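Local coordinates for uncharacterized protein (Corynebacterium glutamicum, PDB 2NSF) that catalyses the mycothiol-dependent cis-trans isomerisation of maleylpyruvate to fumarylpyruvate and binds a zinc ion in its helical domain, at residues Ser44-Leu49 / Ala174-Gly179; Ile78-Leu83 / Ala126-Ala131; Leu209-Ser214 / Val227-Leu232; Pro94-Pro99 / Leu145-Arg150; Met84-Thr89 / Trp140-Leu145. One frame throughout, in Å; residues are numbered along the deposited sequence.

How the contacts relate
Contacts 2, 4 and 5 touch one another in the helical N-terminal domain. Contacts 2 and 5 share helix 66-89, contacts 4 and 5 share Leu145, and Asn82 of contact 2 reaches Met95 O of contact 4. Every contact is partly buried, but the chemistry changes with place: contact 2 is apolar helix packing, contact 5 is aromatic packing of a hairpin on a helix end, and contact 4, nearer the zinc site, mixes methionine packing with water and sulfates. Contact 1 encloses all three along the chain and marks the passage to the C-terminal domain. There contact 3, far from the metal, depends instead on backbone hydrogen bonds between parallel strands and a carboxylate.

Contact 1 (Ser44-Leu49 / Ala174-Gly179); sequences SRQLSL and AVATFG. With SO4 (sulfate ion), chain D.
Gln46 and Ala176 meet where the zinc-binding helical bundle of the DinB-like type passes into the C-terminal domain: the end of helix 29-49 lies against the irregular linker 174-179 that follows helix 156-171. The side chain of Gln46 leaves with CG anti to the carbonyl carbon (chi1 -57°) and bends at chi2, which folds it against the linker. Its CG lies 3.7 Å from the CB of Ala176, and its amide end reaches in beside the backbone nitrogens of Val175 and Ala176. The CB of Ala174 also packs against this buried glutamine, and Val175 crosses it at about a right angle. One turn further along the helix, Leu49 adds a more exposed apolar touch, its CD1 standing 3.9 Å from Val175 CG2. The side chain of Gln46 is about 9 Å from that of the zinc ligand His168, so the contact lies close to the metal site without belonging to it. Beyond Ala176 the linker leaves the helix, and Phe178 packs on Val170 and on Ala233 and Val236 of helix 232-239, which ties the two domains together. A sulfate ion, probably from the crystallisation liquor, sits there, also bound by Arg237 NE; Gly179 N donates to its O2 at 2.8 Å, with an N-H...O angle of 134°.

Contact 2 (Ile78-Leu83 / Ala126-Ala131); sequences IALCNL and ARLDVA
Cys81 and Leu128 face each other between two neighbouring, nearly parallel helices of the four-helix bundle, 66-89 and 114-133. The short segments have axes 9.1 Å apart at closest approach, and their directions differ by 20°. No hydrogen bond crosses between them, and what joins them is apolar. Part of it is side chain against backbone: with SG anti to its own carbonyl carbon (chi1 -81°), Cys81 lays its sulfur on the opposite helix, 3.5 Å from Leu128 CA. The same sulfur stands 4.0 Å from Arg127 C, so it rests on the main chain of that helix as much as on a side chain. Side chain against side chain, Leu128 has CG anti to its backbone N (chi1 172°), which brings CD1 to 4.1 Å from Leu80 CB. Leu80 and Leu128 both continue onto Arg161 of helix 156-171, forming the buried side of the contact. The side chain of Leu80 is also about 6 Å from that of the zinc ligand Glu164, which places this packing near the metal site. A polar link leaves helix 114-133 on another side, where Asp129 forms a salt bridge with Arg37 of helix 29-49. Toward the C-terminal end, the apolar seam finishes with Cys81 SG 4.5 Å from Ala131 CB.

Contact 3 (Leu209-Ser214 / Val227-Leu232); sequences LDEPSS and VVSGSL
Leu209 pairs with Ser229 where strands 206-210 and 226-230 run parallel in the mixed sheet of the C-terminal domain. Its backbone straddles that residue: Leu209 N donates to Val228 O (2.8 Å), and Leu209 O accepts from Gly230 N almost in line with the carbonyl bond. On the face it shares with Ser229, Leu209 CB lies 3.6 Å from Ser229 CB and also touches Val227 CG1. Asp210 extends to the other face, with CG anti to its backbone N (chi1 172°). There OD2 takes a 2.8 Å bond from Ser213 OG, which comes from above the carboxylate plane, while OD1 receives a weak bond from Ser213 N. A water joins the end of strand 206-210 to the start of helix 232-239, donating to Asp210 OD1 at 2.7 Å and accepting from Leu232 N. Glu211 N completes the strand pairing on Gly230 O (3.0 Å) and begins the type I turn to Ser214; Pro212 CD packs on the same oxygen. Ser231 caps this helix through Gly234 N. Asp210 thus holds the turn directly through Ser213 and the helix start through the water, and its negative charge would probably be favoured by the positive end of the helix dipole.

Contact 4 (Pro94-Pro99 / Leu145-Arg150); sequences PMYVSP and LTAQGR. With SO4 (sulfate ion), chain B; SO4 (sulfate ion), chain C.
Met95 reaches across to the Thr146-Gly149 turn beside the metal pocket of the helical domain. Its CB points toward the turn, and CG, next along, comes within 4.4 Å of Leu145 O. The chain is extended at chi2 (-179°), which carries SD to the tip of the turn, 3.3 Å from Ala147 N and also against Ala147 CB. A bend at chi3 then turns CE to 3.8 Å from O4 of the sulfate of chain C. Beside the methionine, the Tyr96 ring presents its edge to Ala147 CB, and Tyr96 OH donates to the same O4 at 2.6 Å. One water ties the backbones, accepting from Met95 N and donating to Leu145 O (2.7 Å). Within the turn, Thr146 OG1 accepts from Arg150 N and donates to O1 of the sulfate of chain B (2.7 Å), whose O4 takes a bond from Arg150 NH1. Both anions probably come from the crystallisation liquor. The side chain of Tyr96 is about 7 Å from the zinc ion. Met95 is packed against Ala79, Leu80 and Leu83 of helix 66-89 and Met160 of helix 156-171, joining the loop before helix 99-109 to the hairpin of strands 143-145 and 151-153.

Contact 5 (Met84-Thr89 / Trp140-Leu145); sequences MHWANT and WSHEVL
Next to Trp86 and Ala87, which meet His142 across the contact, His85 O accepts two bonds at the helix end, from Thr89 N and Thr89 OG1 (2.9 Å), arriving from opposite faces of its plane. The contact itself is aromatic and apolar. Trp86 has CG anti to its backbone N (chi1 176°), which swings the indole out along strand 143-145. Val144 CA sits over its six-membered ring in a CH-pi contact, 4.0 Å from the centroid and 10° off the normal, while Val144 CG1 lies over the same indole. Further out, Leu145 CB is 4.0 Å from Trp86 CH2. The His142 imidazole lies oblique to the indole and takes Ala87 CA over its own face. It is held by a bond from His142 ND1 to Glu143 O (3.0 Å), whose donor lies above the carbonyl plane. Met84 and Trp140 make a Met-aromatic contact, with Met84 CE over the ring face, 3.9 Å from Trp140 CZ3. Trp140 also meets Trp132 of helix 114-133 and Leu158 of helix 156-171. The contact thus seats the two-stranded hairpin, 143-145 with 151-153, on the C-terminal end of helix 66-89.

Contact 1 (Ser44-Leu49 / Ala174-Gly179)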
# COMPACT_ATOMS: atom_id res chain seq x y z
N SER A 44 -5.50 1.66 -12.36
CA SER A 44 -5.59 2.40 -13.62
C SER A 44 -7.03 2.55 -14.10
O SER A 44 -7.38 3.57 -14.69
CB SER A 44 -4.74 1.72 -14.69
OG SER A 44 -3.36 1.81 -14.36
N ARG A 45 -7.87 1.55 -13.85
CA ARG A 45 -9.28 1.66 -14.24
C ARG A 45 -9.94 2.79 -13.45
O ARG A 45 -10.78 3.52 -13.98
CB ARG A 45 -10.03 0.34 -14.00
CG ARG A 45 -9.83 -0.69 -15.09
CD ARG A 45 -10.81 -1.85 -14.95
NE ARG A 45 -10.54 -2.67 -13.78
CZ ARG A 45 -9.65 -3.66 -13.75
NH1 ARG A 45 -8.93 -3.94 -14.83
NH2 ARG A 45 -9.48 -4.36 -12.63
N GLN A 46 -9.56 2.93 -12.18
CA GLN A 46 -10.13 3.99 -11.35
C GLN A 46 -9.65 5.36 -11.81
O GLN A 46 -10.41 6.32 -11.80
CB GLN A 46 -9.76 3.77 -9.88
CG GLN A 46 -10.20 2.42 -9.34
CD GLN A 46 -11.67 2.14 -9.61
OE1 GLN A 46 -12.02 1.13 -10.22
NE2 GLN A 46 -12.54 3.03 -9.15
N LEU A 47 -8.38 5.44 -12.20
CA LEU A 47 -7.82 6.71 -12.67
C LEU A 47 -8.53 7.12 -13.96
O LEU A 47 -8.81 8.29 -14.18
CB LEU A 47 -6.32 6.56 -12.92
CG LEU A 47 -5.59 7.80 -13.45
CD1 LEU A 47 -5.81 8.99 -12.51
CD2 LEU A 47 -4.11 7.49 -13.58
N SER A 48 -8.82 6.13 -14.80
CA SER A 48 -9.50 6.38 -16.06
C SER A 48 -10.90 6.94 -15.82
O SER A 48 -11.40 7.75 -16.61
CB SER A 48 -9.59 5.09 -16.88
OG SER A 48 -10.18 5.32 -18.14
N LEU A 49 -11.53 6.53 -14.72
CA LEU A 49 -12.87 7.02 -14.41
C LEU A 49 -12.86 8.47 -13.94
O LEU A 49 -13.83 9.19 -14.15
CB LEU A 49 -13.52 6.14 -13.33
CG LEU A 49 -13.95 4.74 -13.78
CD1 LEU A 49 -14.50 3.99 -12.58
CD2 LEU A 49 -14.99 4.84 -14.88
N ALA A 174 -13.23 6.86 -6.76
CA ALA A 174 -14.07 6.51 -7.89
C ALA A 174 -15.01 5.42 -7.38
O ALA A 174 -15.90 5.72 -6.59
CB ALA A 174 -13.21 5.98 -9.04
N VAL A 175 -14.81 4.17 -7.79
CA VAL A 175 -15.69 3.10 -7.32
C VAL A 175 -14.98 1.93 -6.64
O VAL A 175 -15.64 0.98 -6.21
CB VAL A 175 -16.55 2.52 -8.48
CG1 VAL A 175 -17.40 3.61 -9.09
CG2 VAL A 175 -15.65 1.87 -9.52
N ALA A 176 -13.66 1.99 -6.53
CA ALA A 176 -12.91 0.90 -5.90
C ALA A 176 -13.18 0.82 -4.40
O ALA A 176 -13.42 1.83 -3.74
CB ALA A 176 -11.41 1.07 -6.16
N THR A 177 -13.13 -0.40 -3.87
CA THR A 177 -13.38 -0.65 -2.45
C THR A 177 -12.37 -1.63 -1.87
O THR A 177 -11.60 -2.24 -2.61
CB THR A 177 -14.77 -1.28 -2.25
OG1 THR A 177 -14.78 -2.57 -2.87
CG2 THR A 177 -15.86 -0.41 -2.87
N PHE A 178 -12.36 -1.77 -0.55
CA PHE A 178 -11.46 -2.72 0.09
C PHE A 178 -11.96 -4.13 -0.23
O PHE A 178 -11.20 -5.09 -0.24
CB PHE A 178 -11.42 -2.49 1.60
CG PHE A 178 -10.45 -1.43 2.02
CD1 PHE A 178 -9.13 -1.75 2.32
CD2 PHE A 178 -10.83 -0.09 2.04
CE1 PHE A 178 -8.19 -0.75 2.62
CE2 PHE A 178 -9.91 0.92 2.34
CZ PHE A 178 -8.59 0.58 2.63
N GLY A 179 -13.26 -4.23 -0.51
CA GLY A 179 -13.86 -5.51 -0.86
C GLY A 179 -13.34 -6.03 -2.18
O GLY A 179 -13.39 -7.24 -2.44
S SO4 D . -15.67 -1.56 1.72
O1 SO4 D . -16.54 -0.66 0.94
O2 SO4 D . -14.89 -2.51 0.90
O3 SO4 D . -14.90 -0.90 2.79
O4 SO4 D . -16.60 -2.41 2.45

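Contact 2 (Ile78-Leu83 / Ala126-Ala131)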
# COMPACT_ATOMS: atom_id res chain seq x y z
N ILE A 78 8.69 4.60 -9.42
CA ILE A 78 10.07 4.99 -9.70
C ILE A 78 10.99 4.58 -8.55
O ILE A 78 12.09 4.08 -8.77
CB ILE A 78 10.17 6.51 -9.94
CG1 ILE A 78 9.49 6.86 -11.27
CG2 ILE A 78 11.63 6.96 -9.93
CD1 ILE A 78 9.29 8.36 -11.50
N ALA A 79 10.53 4.78 -7.32
CA ALA A 79 11.32 4.42 -6.15
C ALA A 79 11.58 2.92 -6.09
O ALA A 79 12.67 2.48 -5.70
CB ALA A 79 10.61 4.89 -4.88
N LEU A 80 10.59 2.13 -6.50
CA LEU A 80 10.75 0.68 -6.50
C LEU A 80 11.69 0.24 -7.61
O LEU A 80 12.37 -0.78 -7.50
CB LEU A 80 9.38 -0.00 -6.64
CG LEU A 80 8.46 0.22 -5.43
CD1 LEU A 80 7.14 -0.51 -5.66
CD2 LEU A 80 9.12 -0.29 -4.15
N CYS A 81 11.74 1.02 -8.69
CA CYS A 81 12.66 0.72 -9.78
C CYS A 81 14.08 0.84 -9.25
O CYS A 81 14.95 0.05 -9.60
CB CYS A 81 12.49 1.71 -10.93
SG CYS A 81 11.11 1.34 -12.02
N ASN A 82 14.31 1.83 -8.39
CA ASN A 82 15.64 2.02 -7.82
C ASN A 82 16.08 0.78 -7.06
O ASN A 82 17.22 0.33 -7.20
CB ASN A 82 15.66 3.24 -6.88
CG ASN A 82 15.58 4.55 -7.63
OD1 ASN A 82 15.94 4.63 -8.81
ND2 ASN A 82 15.12 5.59 -6.96
N LEU A 83 15.18 0.22 -6.25
CA LEU A 83 15.51 -0.97 -5.49
C LEU A 83 15.81 -2.15 -6.41
O LEU A 83 16.69 -2.96 -6.12
CB LEU A 83 14.37 -1.33 -4.53
CG LEU A 83 14.05 -0.31 -3.43
CD1 LEU A 83 12.99 -0.89 -2.50
CD2 LEU A 83 15.31 0.04 -2.64
N ALA A 126 4.93 1.10 -16.66
CA ALA A 126 5.59 0.31 -17.69
C ALA A 126 7.06 0.04 -17.37
O ALA A 126 7.55 -1.06 -17.58
CB ALA A 126 5.46 1.01 -19.04
N ARG A 127 7.76 1.05 -16.85
CA ARG A 127 9.17 0.90 -16.53
C ARG A 127 9.42 -0.03 -15.35
O ARG A 127 10.42 -0.76 -15.34
CB ARG A 127 9.79 2.27 -16.27
CG ARG A 127 9.81 3.16 -17.52
CD ARG A 127 10.85 2.67 -18.52
NE ARG A 127 12.20 2.94 -18.04
CZ ARG A 127 13.31 2.46 -18.60
NH1 ARG A 127 13.23 1.68 -19.67
NH2 ARG A 127 14.50 2.77 -18.09
N LEU A 128 8.53 -0.01 -14.36
CA LEU A 128 8.69 -0.90 -13.21
C LEU A 128 8.45 -2.34 -13.65
O LEU A 128 9.14 -3.26 -13.22
CB LEU A 128 7.70 -0.51 -12.09
CG LEU A 128 7.59 -1.46 -10.89
CD1 LEU A 128 8.97 -1.72 -10.29
CD2 LEU A 128 6.65 -0.84 -9.85
N ASP A 129 7.47 -2.54 -14.53
CA ASP A 129 7.19 -3.89 -15.00
C ASP A 129 8.39 -4.45 -15.76
O ASP A 129 8.76 -5.61 -15.58
CB ASP A 129 5.95 -3.90 -15.90
CG ASP A 129 5.36 -5.29 -16.03
OD1 ASP A 129 4.86 -5.82 -15.01
OD2 ASP A 129 5.40 -5.86 -17.14
N VAL A 130 9.02 -3.62 -16.60
CA VAL A 130 10.19 -4.05 -17.35
C VAL A 130 11.28 -4.43 -16.36
O VAL A 130 11.95 -5.45 -16.52
CB VAL A 130 10.72 -2.94 -18.28
CG1 VAL A 130 12.09 -3.33 -18.86
CG2 VAL A 130 9.74 -2.70 -19.42
N ALA A 131 11.46 -3.60 -15.34
CA ALA A 131 12.49 -3.85 -14.32
C ALA A 131 12.28 -5.23 -13.72
O ALA A 131 13.23 -5.99 -13.55
CB ALA A 131 12.43 -2.78 -13.23

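Contact 3 (Leu209-Ser214 / Val227-Leu232)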
# COMPACT_ATOMS: atom_id res chain seq x y z
N LEU A 209 -10.57 -8.29 14.84
CA LEU A 209 -11.11 -9.63 14.67
C LEU A 209 -11.78 -9.81 13.32
O LEU A 209 -12.71 -9.08 12.99
CB LEU A 209 -12.13 -9.94 15.77
CG LEU A 209 -12.93 -11.24 15.61
CD1 LEU A 209 -12.00 -12.45 15.71
CD2 LEU A 209 -14.01 -11.32 16.68
N ASP A 210 -11.27 -10.75 12.54
CA ASP A 210 -11.88 -11.10 11.26
C ASP A 210 -12.91 -12.08 11.79
O ASP A 210 -12.60 -13.25 12.04
CB ASP A 210 -10.87 -11.84 10.38
CG ASP A 210 -11.51 -12.40 9.11
OD1 ASP A 210 -12.75 -12.47 9.04
OD2 ASP A 210 -10.76 -12.79 8.19
N GLU A 211 -14.13 -11.61 12.00
CA GLU A 211 -15.16 -12.46 12.58
C GLU A 211 -15.51 -13.71 11.77
O GLU A 211 -15.57 -14.81 12.32
CB GLU A 211 -16.41 -11.64 12.90
CG GLU A 211 -17.47 -12.43 13.65
CD GLU A 211 -18.38 -11.55 14.47
OE1 GLU A 211 -18.87 -10.53 13.94
OE2 GLU A 211 -18.63 -11.89 15.65
N PRO A 212 -15.74 -13.56 10.46
CA PRO A 212 -16.09 -14.75 9.67
C PRO A 212 -15.06 -15.88 9.78
O PRO A 212 -15.44 -17.05 9.84
CB PRO A 212 -16.18 -14.20 8.25
CG PRO A 212 -16.69 -12.81 8.47
CD PRO A 212 -15.82 -12.35 9.62
N SER A 213 -13.78 -15.54 9.82
CA SER A 213 -12.75 -16.57 9.91
C SER A 213 -12.20 -16.78 11.32
O SER A 213 -11.30 -17.59 11.53
CB SER A 213 -11.59 -16.24 8.97
OG SER A 213 -10.78 -15.21 9.52
N SER A 214 -12.75 -16.05 12.28
CA SER A 214 -12.30 -16.14 13.67
C SER A 214 -10.79 -15.97 13.79
O SER A 214 -10.12 -16.74 14.48
CB SER A 214 -12.71 -17.49 14.27
OG SER A 214 -12.48 -17.51 15.67
N VAL A 227 -11.95 -5.20 21.33
CA VAL A 227 -11.99 -5.96 20.09
C VAL A 227 -12.81 -5.24 19.03
O VAL A 227 -14.00 -4.97 19.22
CB VAL A 227 -12.60 -7.36 20.32
CG1 VAL A 227 -12.54 -8.17 19.04
CG2 VAL A 227 -11.86 -8.07 21.43
N VAL A 228 -12.16 -4.92 17.91
CA VAL A 228 -12.83 -4.26 16.79
C VAL A 228 -13.00 -5.37 15.76
O VAL A 228 -12.02 -5.89 15.24
CB VAL A 228 -11.96 -3.13 16.22
CG1 VAL A 228 -12.60 -2.57 14.94
CG2 VAL A 228 -11.81 -2.02 17.25
N SER A 229 -14.25 -5.72 15.47
CA SER A 229 -14.50 -6.81 14.55
C SER A 229 -15.36 -6.49 13.33
O SER A 229 -16.10 -5.50 13.30
CB SER A 229 -15.15 -7.98 15.30
OG SER A 229 -16.38 -7.56 15.87
N GLY A 230 -15.23 -7.34 12.32
CA GLY A 230 -15.98 -7.19 11.09
C GLY A 230 -15.44 -8.17 10.08
O GLY A 230 -14.75 -9.12 10.45
N SER A 231 -15.74 -7.97 8.80
CA SER A 231 -15.20 -8.85 7.78
C SER A 231 -13.75 -8.41 7.59
O SER A 231 -13.36 -7.37 8.11
CB SER A 231 -15.96 -8.68 6.46
OG SER A 231 -15.77 -7.37 5.94
N LEU A 232 -12.97 -9.19 6.86
CA LEU A 232 -11.57 -8.84 6.64
C LEU A 232 -11.44 -7.48 5.97
O LEU A 232 -10.61 -6.66 6.36
CB LEU A 232 -10.89 -9.92 5.80
CG LEU A 232 -9.38 -9.82 5.58
CD1 LEU A 232 -8.64 -9.90 6.92
CD2 LEU A 232 -8.94 -10.93 4.65
O HOH W 1 -13.84 -12.06 6.55
O HOH W 2 -17.39 -10.18 17.73

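Contact 4 (Pro94-Pro99 / Leu145-Arg150)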
# COMPACT_ATOMS: atom_id res chain seq x y z
N PRO A 94 18.98 3.81 -3.09
CA PRO A 94 17.81 3.95 -2.21
C PRO A 94 16.52 4.34 -2.92
O PRO A 94 16.54 4.87 -4.03
CB PRO A 94 18.26 5.02 -1.21
CG PRO A 94 19.20 5.86 -2.03
CD PRO A 94 20.00 4.82 -2.76
N MET A 95 15.39 4.05 -2.28
CA MET A 95 14.09 4.38 -2.86
C MET A 95 14.00 5.85 -3.21
O MET A 95 13.62 6.21 -4.32
CB MET A 95 12.96 4.01 -1.90
CG MET A 95 12.54 2.56 -1.97
SD MET A 95 11.19 2.20 -0.83
CE MET A 95 9.78 2.87 -1.74
N TYR A 96 14.36 6.70 -2.25
CA TYR A 96 14.33 8.16 -2.42
C TYR A 96 15.66 8.76 -1.99
O TYR A 96 16.34 8.22 -1.12
CB TYR A 96 13.22 8.78 -1.58
CG TYR A 96 11.84 8.28 -1.94
CD1 TYR A 96 11.18 8.77 -3.06
CD2 TYR A 96 11.22 7.29 -1.18
CE1 TYR A 96 9.92 8.28 -3.43
CE2 TYR A 96 9.97 6.79 -1.54
CZ TYR A 96 9.33 7.29 -2.67
OH TYR A 96 8.10 6.79 -3.02
N VAL A 97 16.01 9.89 -2.59
CA VAL A 97 17.25 10.57 -2.25
C VAL A 97 17.19 11.01 -0.79
O VAL A 97 18.18 10.90 -0.06
CB VAL A 97 17.47 11.82 -3.14
CG1 VAL A 97 18.67 12.61 -2.64
CG2 VAL A 97 17.70 11.39 -4.58
N SER A 98 16.02 11.48 -0.38
CA SER A 98 15.80 11.93 0.99
C SER A 98 14.31 12.14 1.23
O SER A 98 13.52 12.16 0.28
CB SER A 98 16.53 13.26 1.22
OG SER A 98 15.92 14.29 0.46
N PRO A 99 13.90 12.27 2.50
CA PRO A 99 12.49 12.48 2.82
C PRO A 99 12.02 13.77 2.17
O PRO A 99 10.90 13.85 1.65
CB PRO A 99 12.49 12.57 4.34
CG PRO A 99 13.61 11.67 4.73
CD PRO A 99 14.68 12.05 3.74
N LEU A 145 16.97 -1.92 1.09
CA LEU A 145 16.37 -1.22 2.22
C LEU A 145 15.13 -0.46 1.77
O LEU A 145 15.14 0.20 0.73
CB LEU A 145 17.38 -0.25 2.83
CG LEU A 145 17.14 0.20 4.27
CD1 LEU A 145 17.32 -0.99 5.21
CD2 LEU A 145 18.12 1.30 4.64
N THR A 146 14.05 -0.56 2.55
CA THR A 146 12.82 0.16 2.23
C THR A 146 12.99 1.58 2.76
O THR A 146 13.93 1.86 3.51
CB THR A 146 11.59 -0.46 2.91
OG1 THR A 146 11.62 -0.18 4.32
CG2 THR A 146 11.55 -1.96 2.70
N ALA A 147 12.09 2.47 2.38
CA ALA A 147 12.16 3.85 2.83
C ALA A 147 11.94 3.92 4.33
O ALA A 147 12.36 4.89 4.98
CB ALA A 147 11.12 4.70 2.10
N GLN A 148 11.30 2.90 4.89
CA GLN A 148 11.03 2.85 6.33
C GLN A 148 12.17 2.20 7.12
O GLN A 148 12.05 1.99 8.32
CB GLN A 148 9.72 2.11 6.60
CG GLN A 148 8.47 2.90 6.23
CD GLN A 148 8.30 4.16 7.06
OE1 GLN A 148 9.17 5.03 7.07
NE2 GLN A 148 7.18 4.26 7.76
N GLY A 149 13.27 1.89 6.44
CA GLY A 149 14.41 1.30 7.11
C GLY A 149 14.43 -0.21 7.26
O GLY A 149 15.26 -0.74 8.00
N ARG A 150 13.53 -0.91 6.58
CA ARG A 150 13.49 -2.36 6.69
C ARG A 150 14.42 -3.03 5.68
O ARG A 150 14.53 -2.61 4.53
CB ARG A 150 12.07 -2.87 6.50
CG ARG A 150 11.11 -2.40 7.59
CD ARG A 150 9.70 -2.88 7.30
NE ARG A 150 9.69 -4.32 7.09
CZ ARG A 150 9.16 -4.95 6.05
NH1 ARG A 150 8.55 -4.28 5.07
NH2 ARG A 150 9.26 -6.26 5.98
S SO4 B . 7.83 -0.71 4.60
O1 SO4 B . 9.19 -0.85 5.16
O2 SO4 B . 7.89 -0.02 3.31
O3 SO4 B . 7.01 0.06 5.53
O4 SO4 B . 7.25 -2.05 4.39
S SO4 C . 6.57 5.34 -0.04
O1 SO4 C . 5.34 6.12 0.16
O2 SO4 C . 7.71 6.10 0.52
O3 SO4 C . 6.47 4.04 0.65
O4 SO4 C . 6.78 5.11 -1.48
O HOH W 3 15.83 2.71 0.11

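Contact 5 (Met84-Thr89 / Trp140-Leu145)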
# COMPACT_ATOMS: atom_id res chain seq x y z
N MET A 84 15.09 -2.25 -7.52
CA MET A 84 15.33 -3.34 -8.45
C MET A 84 16.67 -3.15 -9.15
O MET A 84 17.34 -4.13 -9.48
CB MET A 84 14.20 -3.45 -9.48
CG MET A 84 12.85 -3.86 -8.88
SD MET A 84 12.97 -5.19 -7.64
CE MET A 84 13.75 -6.49 -8.57
N HIS A 85 17.07 -1.90 -9.39
CA HIS A 85 18.35 -1.63 -10.03
C HIS A 85 19.46 -2.01 -9.06
O HIS A 85 20.46 -2.61 -9.43
CB HIS A 85 18.47 -0.15 -10.42
CG HIS A 85 19.80 0.21 -11.00
ND1 HIS A 85 20.85 0.68 -10.24
CD2 HIS A 85 20.26 0.15 -12.27
CE1 HIS A 85 21.90 0.88 -11.01
NE2 HIS A 85 21.57 0.57 -12.25
N TRP A 86 19.25 -1.64 -7.80
CA TRP A 86 20.19 -1.95 -6.72
C TRP A 86 20.35 -3.47 -6.68
O TRP A 86 21.46 -4.00 -6.60
CB TRP A 86 19.61 -1.43 -5.41
CG TRP A 86 20.37 -1.72 -4.14
CD1 TRP A 86 21.46 -2.55 -3.98
CD2 TRP A 86 20.07 -1.22 -2.83
NE1 TRP A 86 21.84 -2.59 -2.66
CE2 TRP A 86 21.01 -1.78 -1.94
CE3 TRP A 86 19.10 -0.34 -2.33
CZ2 TRP A 86 21.00 -1.49 -0.57
CZ3 TRP A 86 19.09 -0.05 -0.97
CH2 TRP A 86 20.04 -0.63 -0.11
N ALA A 87 19.22 -4.17 -6.75
CA ALA A 87 19.22 -5.63 -6.70
C ALA A 87 19.94 -6.28 -7.87
O ALA A 87 20.72 -7.22 -7.67
CB ALA A 87 17.78 -6.14 -6.64
N ASN A 88 19.69 -5.80 -9.08
CA ASN A 88 20.32 -6.37 -10.27
C ASN A 88 21.77 -5.97 -10.52
O ASN A 88 22.50 -6.70 -11.18
CB ASN A 88 19.49 -6.03 -11.52
CG ASN A 88 18.16 -6.76 -11.55
OD1 ASN A 88 17.12 -6.21 -11.20
ND2 ASN A 88 18.19 -8.02 -11.97
N THR A 89 22.19 -4.82 -9.99
CA THR A 89 23.56 -4.37 -10.19
C THR A 89 24.42 -4.53 -8.95
O THR A 89 25.65 -4.52 -9.03
CB THR A 89 23.61 -2.88 -10.61
OG1 THR A 89 23.26 -2.06 -9.48
CG2 THR A 89 22.63 -2.61 -11.75
N TRP A 140 16.40 -11.40 -7.24
CA TRP A 140 15.15 -11.38 -6.49
C TRP A 140 15.35 -11.51 -4.98
O TRP A 140 14.53 -11.03 -4.20
CB TRP A 140 14.20 -12.47 -6.99
CG TRP A 140 13.47 -12.12 -8.26
CD1 TRP A 140 13.57 -12.74 -9.47
CD2 TRP A 140 12.50 -11.07 -8.42
NE1 TRP A 140 12.73 -12.14 -10.38
CE2 TRP A 140 12.06 -11.12 -9.77
CE3 TRP A 140 11.97 -10.10 -7.57
CZ2 TRP A 140 11.11 -10.23 -10.28
CZ3 TRP A 140 11.02 -9.21 -8.08
CH2 TRP A 140 10.60 -9.28 -9.42
N SER A 141 16.45 -12.14 -4.56
CA SER A 141 16.71 -12.31 -3.14
C SER A 141 17.77 -11.35 -2.59
O SER A 141 18.14 -11.42 -1.41
CB SER A 141 17.12 -13.75 -2.84
OG SER A 141 18.31 -14.09 -3.54
N HIS A 142 18.25 -10.44 -3.43
CA HIS A 142 19.25 -9.47 -3.02
C HIS A 142 18.65 -8.55 -1.96
O HIS A 142 17.52 -8.08 -2.11
CB HIS A 142 19.71 -8.66 -4.23
CG HIS A 142 20.93 -7.83 -3.98
ND1 HIS A 142 20.93 -6.75 -3.13
CD2 HIS A 142 22.19 -7.93 -4.47
CE1 HIS A 142 22.14 -6.21 -3.10
NE2 HIS A 142 22.92 -6.91 -3.90
N GLU A 143 19.39 -8.30 -0.88
CA GLU A 143 18.89 -7.45 0.19
C GLU A 143 18.93 -5.97 -0.16
O GLU A 143 19.93 -5.45 -0.65
CB GLU A 143 19.69 -7.66 1.48
CG GLU A 143 19.63 -9.06 2.04
CD GLU A 143 19.97 -9.10 3.51
OE1 GLU A 143 20.87 -8.33 3.93
OE2 GLU A 143 19.36 -9.90 4.25
N VAL A 144 17.82 -5.29 0.10
CA VAL A 144 17.69 -3.87 -0.15
C VAL A 144 17.01 -3.25 1.05
O VAL A 144 16.51 -3.95 1.94
CB VAL A 144 16.85 -3.61 -1.43
CG1 VAL A 144 17.56 -4.19 -2.64
CG2 VAL A 144 15.47 -4.24 -1.28
N LEU A 145 16.97 -1.92 1.09
CA LEU A 145 16.37 -1.22 2.22
C LEU A 145 15.13 -0.46 1.77
O LEU A 145 15.14 0.20 0.73
CB LEU A 145 17.38 -0.25 2.83
CG LEU A 145 17.14 0.20 4.27
CD1 LEU A 145 17.32 -0.99 5.21
CD2 LEU A 145 18.12 1.30 4.64